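Local coordinates for HET-C2 (Podospora anserina, PDB 3KV0), which is a fungal glycolipid transfer protein that probably carries glycolipids, and perhaps ceramide 1-phosphate, between membranes, at residues I37-F42 with Q90-N95; E47-M52 with R113-T118. One frame throughout, in Å; residues are numbered along the deposited sequence.

Contact 1. Residues I37-F42 with Q90-N95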
ATOM      1  N   ILE A  37       7.880  10.301  -7.968  1.00 34.60           N
ATOM      2  CA  ILE A  37       6.494  10.086  -7.558  1.00 33.69           C
ATOM      3  C   ILE A  37       6.023  11.268  -6.717  1.00 32.70           C
ATOM      4  O   ILE A  37       6.600  11.574  -5.672  1.00 33.63           O
ATOM      5  CB  ILE A  37       6.314   8.735  -6.808  1.00 33.63           C
ATOM      6  CG1 ILE A  37       6.490   7.592  -7.807  1.00 33.81           C
ATOM      7  CG2 ILE A  37       4.899   8.656  -6.165  1.00 33.01           C
ATOM      8  CD1 ILE A  37       6.782   6.244  -7.160  1.00 37.76           C
ATOM      9  N   SER A  38       4.960  11.905  -7.161  1.00 32.93           N
ATOM     10  CA  SER A  38       4.471  13.089  -6.514  1.00 33.50           C
ATOM     11  C   SER A  38       3.945  12.709  -5.124  1.00 33.33           C
ATOM     12  O   SER A  38       3.131  11.807  -5.010  1.00 32.35           O
ATOM     13  CB  SER A  38       3.389  13.716  -7.378  1.00 34.65           C
ATOM     14  OG  SER A  38       3.138  15.028  -6.950  1.00 37.21           O
ATOM     15  N   THR A  39       4.430  13.415  -4.108  1.00 33.94           N
ATOM     16  CA  THR A  39       4.274  13.051  -2.699  1.00 34.04           C
ATOM     17  C   THR A  39       2.825  13.146  -2.264  1.00 33.75           C
ATOM     18  O   THR A  39       2.270  12.188  -1.721  1.00 32.83           O
ATOM     19  CB  THR A  39       5.140  13.956  -1.819  1.00 34.02           C
ATOM     20  OG1 THR A  39       6.523  13.800  -2.170  1.00 36.60           O
ATOM     21  CG2 THR A  39       4.915  13.669  -0.320  1.00 33.41           C
ATOM     22  N   ALA A  40       2.180  14.279  -2.555  1.00 33.01           N
ATOM     23  CA  ALA A  40       0.834  14.525  -2.033  1.00 31.72           C
ATOM     24  C   ALA A  40      -0.198  13.517  -2.530  1.00 30.70           C
ATOM     25  O   ALA A  40      -0.979  12.959  -1.756  1.00 29.29           O
ATOM     26  CB  ALA A  40       0.379  15.990  -2.365  1.00 33.26           C
ATOM     27  N   GLU A  41      -0.201  13.270  -3.831  1.00 30.22           N
ATOM     28  CA  GLU A  41      -1.134  12.336  -4.438  1.00 29.52           C
ATOM     29  C   GLU A  41      -0.859  10.887  -3.972  1.00 28.13           C
ATOM     30  O   GLU A  41      -1.777  10.105  -3.764  1.00 26.19           O
ATOM     31  CB  GLU A  41      -1.019  12.379  -5.967  1.00 31.52           C
ATOM     32  CG  GLU A  41      -1.529  13.706  -6.601  1.00 33.42           C
ATOM     33  CD  GLU A  41      -0.456  14.763  -6.765  1.00 37.37           C
ATOM     34  OE1 GLU A  41       0.577  14.784  -6.030  1.00 35.94           O
ATOM     35  OE2 GLU A  41      -0.666  15.590  -7.682  1.00 41.11           O
ATOM     36  N   PHE A  42       0.409  10.555  -3.851  1.00 27.47           N
ATOM     37  CA  PHE A  42       0.815   9.232  -3.350  1.00 27.10           C
ATOM     38  C   PHE A  42       0.308   8.997  -1.926  1.00 26.43           C
ATOM     39  O   PHE A  42      -0.229   7.934  -1.629  1.00 25.13           O
ATOM     40  CB  PHE A  42       2.312   9.160  -3.360  1.00 27.08           C
ATOM     41  CG  PHE A  42       2.873   7.923  -2.704  1.00 26.18           C
ATOM     42  CD1 PHE A  42       2.868   6.709  -3.368  1.00 26.87           C
ATOM     43  CD2 PHE A  42       3.403   7.985  -1.421  1.00 26.23           C
ATOM     44  CE1 PHE A  42       3.413   5.553  -2.742  1.00 26.19           C
ATOM     45  CE2 PHE A  42       3.939   6.841  -0.799  1.00 28.53           C
ATOM     46  CZ  PHE A  42       3.935   5.640  -1.464  1.00 25.22           C
ATOM     47  N   GLN A  90      11.110  10.602  -3.892  1.00 38.81           N
ATOM     48  CA  GLN A  90      12.554  10.434  -4.026  1.00 40.07           C
ATOM     49  C   GLN A  90      13.348  11.644  -3.503  1.00 41.46           C
ATOM     50  O   GLN A  90      14.314  11.478  -2.754  1.00 42.61           O
ATOM     51  CB  GLN A  90      12.920  10.119  -5.479  1.00 40.40           C
ATOM     52  CG  GLN A  90      12.422   8.743  -5.955  1.00 38.74           C
ATOM     53  CD  GLN A  90      11.068   8.789  -6.640  1.00 36.27           C
ATOM     54  OE1 GLN A  90      10.202   9.607  -6.303  1.00 36.43           O
ATOM     55  NE2 GLN A  90      10.888   7.928  -7.606  1.00 32.66           N
ATOM     56  N   ASP A  91      12.925  12.856  -3.851  1.00 42.83           N
ATOM     57  CA  ASP A  91      13.565  14.054  -3.281  1.00 43.57           C
ATOM     58  C   ASP A  91      13.312  14.195  -1.797  1.00 43.29           C
ATOM     59  O   ASP A  91      14.214  14.573  -1.042  1.00 43.85           O
ATOM     60  CB  ASP A  91      13.182  15.331  -4.030  1.00 44.09           C
ATOM     61  CG  ASP A  91      13.911  15.458  -5.373  1.00 45.38           C
ATOM     62  OD1 ASP A  91      14.996  14.854  -5.529  1.00 43.67           O
ATOM     63  OD2 ASP A  91      13.362  16.106  -6.294  1.00 48.16           O
ATOM     64  N   LEU A  92      12.106  13.845  -1.369  1.00 42.73           N
ATOM     65  CA  LEU A  92      11.769  13.901   0.031  1.00 41.86           C
ATOM     66  C   LEU A  92      12.778  13.093   0.793  1.00 41.28           C
ATOM     67  O   LEU A  92      13.255  13.535   1.830  1.00 41.55           O
ATOM     68  CB  LEU A  92      10.347  13.382   0.275  1.00 41.26           C
ATOM     69  CG  LEU A  92       9.775  13.497   1.689  1.00 40.55           C
ATOM     70  CD1 LEU A  92       8.278  13.343   1.675  1.00 39.05           C
ATOM     71  CD2 LEU A  92      10.374  12.484   2.672  1.00 36.43           C
ATOM     72  N   VAL A  93      13.111  11.912   0.277  1.00 41.12           N
ATOM     73  CA  VAL A  93      14.034  11.037   0.965  1.00 41.69           C
ATOM     74  C   VAL A  93      15.475  11.607   0.920  1.00 43.15           C
ATOM     75  O   VAL A  93      16.156  11.674   1.939  1.00 43.38           O
ATOM     76  CB  VAL A  93      13.944   9.590   0.414  1.00 41.12           C
ATOM     77  CG1 VAL A  93      15.074   8.746   0.931  1.00 40.02           C
ATOM     78  CG2 VAL A  93      12.551   8.957   0.842  1.00 39.61           C
ATOM     79  N   ARG A  94      15.909  12.031  -0.252  1.00 45.08           N
ATOM     80  CA  ARG A  94      17.279  12.581  -0.422  1.00 46.58           C
ATOM     81  C   ARG A  94      17.574  13.702   0.566  1.00 47.55           C
ATOM     82  O   ARG A  94      18.626  13.705   1.219  1.00 49.20           O
ATOM     83  CB  ARG A  94      17.474  13.075  -1.854  1.00 46.07           C
ATOM     84  CG  ARG A  94      17.635  11.962  -2.850  1.00 46.10           C
ATOM     85  CD  ARG A  94      17.622  12.490  -4.268  1.00 46.28           C
ATOM     86  NE  ARG A  94      17.491  11.399  -5.247  1.00 47.68           N
ATOM     87  CZ  ARG A  94      16.502  11.269  -6.135  1.00 47.40           C
ATOM     88  NH1 ARG A  94      15.549  12.179  -6.241  1.00 48.70           N
ATOM     89  NH2 ARG A  94      16.502  10.243  -6.977  1.00 48.46           N
ATOM     90  N   ASN A  95      16.613  14.606   0.706  1.00 48.51           N
ATOM     91  CA  ASN A  95      16.738  15.807   1.518  1.00 49.32           C
ATOM     92  C   ASN A  95      16.488  15.576   3.002  1.00 49.87           C
ATOM     93  O   ASN A  95      16.991  16.322   3.827  1.00 49.85           O
ATOM     94  CB  ASN A  95      15.801  16.902   0.972  1.00 49.51           C
ATOM     95  CG  ASN A  95      16.137  17.296  -0.482  1.00 51.41           C
ATOM     96  OD1 ASN A  95      17.304  17.200  -0.900  1.00 55.64           O
ATOM     97  ND2 ASN A  95      15.118  17.731  -1.257  1.00 48.71           N
TER
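Ile37 offers its backbone N-H to the side-chain amide of Gln90, with Ile37 N lying 2.9 Å from Gln90 OE1. The bond is nearly straight, 172° at the hydrogen, and comes in the carbonyl plane onto a lone pair of OE1. A bend in the Gln90 chain (chi2 93°) brings the amide round to the Ile37 backbone. Its other end is held too: Gln90 NE2 gives a hydrogen bond to Asn35 O, so the two ends of one amide serve backbone groups two residues apart and its rotation is fixed. The second touch is apolar. Thr39 CG2 meets Leu92 CD1 at 3.9 Å, the two side chains crossing at about a right angle. Thr39 OG1 stands beside the backbone N (chi1 -61°), which leaves CG2 anti to it and facing Leu92, while OG1 bonds to Ser86 O. Further out, Ser38 occupies the N-cap position of helix 39-57, but its OG bonds to Glu41 OE1 from above the carboxylate plane and caps nothing. The contact is packing within the mainly helical GLTP fold, laying the junction of strand 36-37 and helix 39-57 on helix 89-96; Ile37 and Thr39 both also pack on Ile89 of that helix, and Ile37 lies on Ile197 and Leu198 as well.

Contact 2. Residues E47-M52 with R113-T118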
ATOM      1  N   GLU A  47      -3.608   6.386   1.777  1.00 25.36           N
ATOM      2  CA  GLU A  47      -4.714   6.555   2.730  1.00 26.88           C
ATOM      3  C   GLU A  47      -6.029   6.004   2.172  1.00 26.76           C
ATOM      4  O   GLU A  47      -6.760   5.298   2.876  1.00 26.46           O
ATOM      5  CB  GLU A  47      -4.838   8.062   3.090  1.00 28.61           C
ATOM      6  CG  GLU A  47      -5.794   8.399   4.215  1.00 34.75           C
ATOM      7  CD  GLU A  47      -5.083   9.014   5.439  1.00 42.15           C
ATOM      8  OE1 GLU A  47      -3.859   9.313   5.352  1.00 45.73           O
ATOM      9  OE2 GLU A  47      -5.752   9.223   6.488  1.00 48.50           O
ATOM     10  N   SER A  48      -6.321   6.235   0.887  1.00 26.59           N
ATOM     11  CA  SER A  48      -7.567   5.694   0.303  1.00 27.42           C
ATOM     12  C   SER A  48      -7.534   4.159   0.294  1.00 26.87           C
ATOM     13  O   SER A  48      -8.559   3.486   0.496  1.00 26.73           O
ATOM     14  CB  SER A  48      -7.801   6.207  -1.131  1.00 27.81           C
ATOM     15  OG  SER A  48      -8.061   7.617  -1.141  1.00 30.07           O
ATOM     16  N   LEU A  49      -6.361   3.605   0.030  1.00 26.33           N
ATOM     17  CA  LEU A  49      -6.235   2.163  -0.036  1.00 25.90           C
ATOM     18  C   LEU A  49      -6.563   1.543   1.323  1.00 26.44           C
ATOM     19  O   LEU A  49      -7.146   0.449   1.382  1.00 27.04           O
ATOM     20  CB  LEU A  49      -4.836   1.742  -0.499  1.00 25.13           C
ATOM     21  CG  LEU A  49      -4.556   0.223  -0.504  1.00 27.17           C
ATOM     22  CD1 LEU A  49      -5.736  -0.537  -1.101  1.00 31.30           C
ATOM     23  CD2 LEU A  49      -3.306  -0.173  -1.263  1.00 30.05           C
ATOM     24  N   THR A  50      -6.192   2.223   2.408  1.00 26.51           N
ATOM     25  CA  THR A  50      -6.518   1.695   3.756  1.00 27.78           C
ATOM     26  C   THR A  50      -8.022   1.497   3.992  1.00 30.04           C
ATOM     27  O   THR A  50      -8.388   0.695   4.848  1.00 31.19           O
ATOM     28  CB  THR A  50      -5.881   2.524   4.936  1.00 26.91           C
ATOM     29  OG1 THR A  50      -6.568   3.778   5.106  1.00 27.47           O
ATOM     30  CG2 THR A  50      -4.456   2.775   4.679  1.00 24.05           C
ATOM     31  N   THR A  51      -8.884   2.163   3.230  1.00 31.99           N
ATOM     32  CA  THR A  51     -10.333   1.974   3.397  1.00 33.86           C
ATOM     33  C   THR A  51     -10.753   0.594   2.924  1.00 34.34           C
ATOM     34  O   THR A  51     -11.804   0.087   3.309  1.00 34.20           O
ATOM     35  CB  THR A  51     -11.173   3.095   2.706  1.00 34.67           C
ATOM     36  OG1 THR A  51     -10.946   3.114   1.282  1.00 36.21           O
ATOM     37  CG2 THR A  51     -10.809   4.471   3.309  1.00 35.76           C
ATOM     38  N   MET A  52      -9.906  -0.051   2.132  1.00 34.53           N
ATOM     39  CA  MET A  52     -10.189  -1.395   1.674  1.00 36.02           C
ATOM     40  C   MET A  52     -10.057  -2.387   2.847  1.00 35.69           C
ATOM     41  O   MET A  52     -10.713  -3.419   2.880  1.00 35.91           O
ATOM     42  CB  MET A  52      -9.266  -1.739   0.502  1.00 36.80           C
ATOM     43  CG  MET A  52      -9.229  -3.176   0.137  1.00 41.53           C
ATOM     44  SD  MET A  52     -10.517  -3.407  -1.025  1.00 51.81           S
ATOM     45  CE  MET A  52      -9.801  -2.564  -2.452  1.00 40.31           C
ATOM     46  N   ARG A 113       6.394  -1.810   1.848  1.00 22.06           N
ATOM     47  CA  ARG A 113       6.141  -3.216   2.164  1.00 22.21           C
ATOM     48  C   ARG A 113       4.649  -3.530   2.371  1.00 21.19           C
ATOM     49  O   ARG A 113       4.165  -4.551   1.934  1.00 20.93           O
ATOM     50  CB  ARG A 113       6.926  -3.608   3.421  1.00 21.73           C
ATOM     51  CG  ARG A 113       8.442  -3.733   3.153  1.00 25.30           C
ATOM     52  CD  ARG A 113       9.194  -3.941   4.457  1.00 27.71           C
ATOM     53  NE  ARG A 113      10.628  -4.028   4.239  1.00 26.94           N
ATOM     54  CZ  ARG A 113      11.543  -3.873   5.191  1.00 27.84           C
ATOM     55  NH1 ARG A 113      11.191  -3.611   6.450  1.00 30.36           N
ATOM     56  NH2 ARG A 113      12.821  -3.980   4.872  1.00 30.77           N
ATOM     57  N   GLY A 114       3.921  -2.639   3.049  1.00 20.76           N
ATOM     58  CA  GLY A 114       2.503  -2.808   3.278  1.00 19.74           C
ATOM     59  C   GLY A 114       1.682  -2.704   1.993  1.00 19.43           C
ATOM     60  O   GLY A 114       0.767  -3.453   1.762  1.00 20.08           O
ATOM     61  N   LEU A 115       2.022  -1.750   1.159  1.00 19.68           N
ATOM     62  CA  LEU A 115       1.413  -1.622  -0.167  1.00 19.59           C
ATOM     63  C   LEU A 115       1.655  -2.875  -1.019  1.00 19.06           C
ATOM     64  O   LEU A 115       0.766  -3.351  -1.671  1.00 19.35           O
ATOM     65  CB  LEU A 115       1.935  -0.375  -0.893  1.00 18.91           C
ATOM     66  CG  LEU A 115       1.559   0.981  -0.308  1.00 20.79           C
ATOM     67  CD1 LEU A 115       2.281   2.091  -1.057  1.00 21.18           C
ATOM     68  CD2 LEU A 115       0.058   1.193  -0.309  1.00 21.11           C
ATOM     69  N   GLU A 116       2.856  -3.401  -1.009  1.00 20.71           N
ATOM     70  CA  GLU A 116       3.172  -4.609  -1.753  1.00 20.10           C
ATOM     71  C   GLU A 116       2.456  -5.835  -1.209  1.00 20.09           C
ATOM     72  O   GLU A 116       1.954  -6.651  -1.973  1.00 19.97           O
ATOM     73  CB  GLU A 116       4.708  -4.881  -1.752  1.00 21.08           C
ATOM     74  CG  GLU A 116       5.076  -6.014  -2.734  1.00 22.76           C
ATOM     75  CD  GLU A 116       6.590  -6.286  -2.826  1.00 25.74           C
ATOM     76  OE1 GLU A 116       7.309  -5.918  -1.907  1.00 27.52           O
ATOM     77  OE2 GLU A 116       7.032  -6.891  -3.825  1.00 29.69           O
ATOM     78  N   PHE A 117       2.408  -5.989   0.103  1.00 20.15           N
ATOM     79  CA  PHE A 117       1.573  -7.010   0.725  1.00 19.99           C
ATOM     80  C   PHE A 117       0.123  -6.959   0.221  1.00 20.48           C
ATOM     81  O   PHE A 117      -0.448  -7.954  -0.191  1.00 19.47           O
ATOM     82  CB  PHE A 117       1.650  -6.778   2.246  1.00 20.12           C
ATOM     83  CG  PHE A 117       0.606  -7.465   3.041  1.00 20.94           C
ATOM     84  CD1 PHE A 117       0.483  -8.844   3.021  1.00 21.34           C
ATOM     85  CD2 PHE A 117      -0.231  -6.740   3.906  1.00 23.88           C
ATOM     86  CE1 PHE A 117      -0.483  -9.461   3.760  1.00 23.65           C
ATOM     87  CE2 PHE A 117      -1.178  -7.382   4.642  1.00 26.96           C
ATOM     88  CZ  PHE A 117      -1.290  -8.726   4.602  1.00 23.64           C
ATOM     89  N   THR A 118      -0.490  -5.773   0.255  1.00 19.90           N
ATOM     90  CA  THR A 118      -1.855  -5.630  -0.221  1.00 20.15           C
ATOM     91  C   THR A 118      -1.981  -5.913  -1.705  1.00 20.56           C
ATOM     92  O   THR A 118      -2.905  -6.583  -2.139  1.00 20.66           O
ATOM     93  CB  THR A 118      -2.364  -4.222   0.072  1.00 19.70           C
ATOM     94  OG1 THR A 118      -2.162  -3.950   1.463  1.00 20.97           O
ATOM     95  CG2 THR A 118      -3.830  -4.091  -0.264  1.00 22.04           C
TER
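Gly114 O is gripped twice by Thr118, the residue that also meets Leu49 across the contact: Thr118 N and Thr118 OG1 each lie 3.0 Å from that oxygen and arrive from opposite faces of its plane. The hydroxyl is thereby satisfied within its own helix. With Thr118 OG1 beside the backbone N (chi1 -53°), Thr118 CG2 falls anti to it and reaches out to Leu49, tip to tip, standing 4.1 Å from both Leu49 CD1 and Leu49 CD2. Thr118 thus turns one branch back to its own helix and the other to Leu49. Leu49 CD2 also meets Leu115 CD2 at 3.8 Å, where the two leucines cross obliquely; CD2 of Leu49 is thus shared between two residues three apart on the partner helix. An alanine in place of Thr118 would probably leave a gap against both Leu49 methyls and Gly114 O with one donor fewer. This is plain apolar packing between helices 39-57 and 103-122, close to the middle of the mainly helical GLTP fold, with all three touching side chains buried. Tyr187 and Leu191 of helix 181-191 also pack on Leu49, bringing a third helix to the same leucine, while Phe53, one turn further along helix 39-57, touches Thr118.

Overall arrangement
From the N terminus, the chain makes the small antiparallel pair 29-30 and 36-37, then enters helix 39-57, which supplies the first segment of both contacts. After helix 67-72 it returns as helix 89-96, where contact 1 closes a loop with 47 residues between its segments. Helix 103-122 follows, and contact 2 closes a second loop, with 60 residues between. The segments alternate along the chain, so the loops cross: the beginning of helix 39-57 is tied to helix 89-96 and its later part to helix 103-122. Though their centres lie 18 Å apart, the contacts meet where Phe42 CZ packs 3.9 Å from Leu115 CD1.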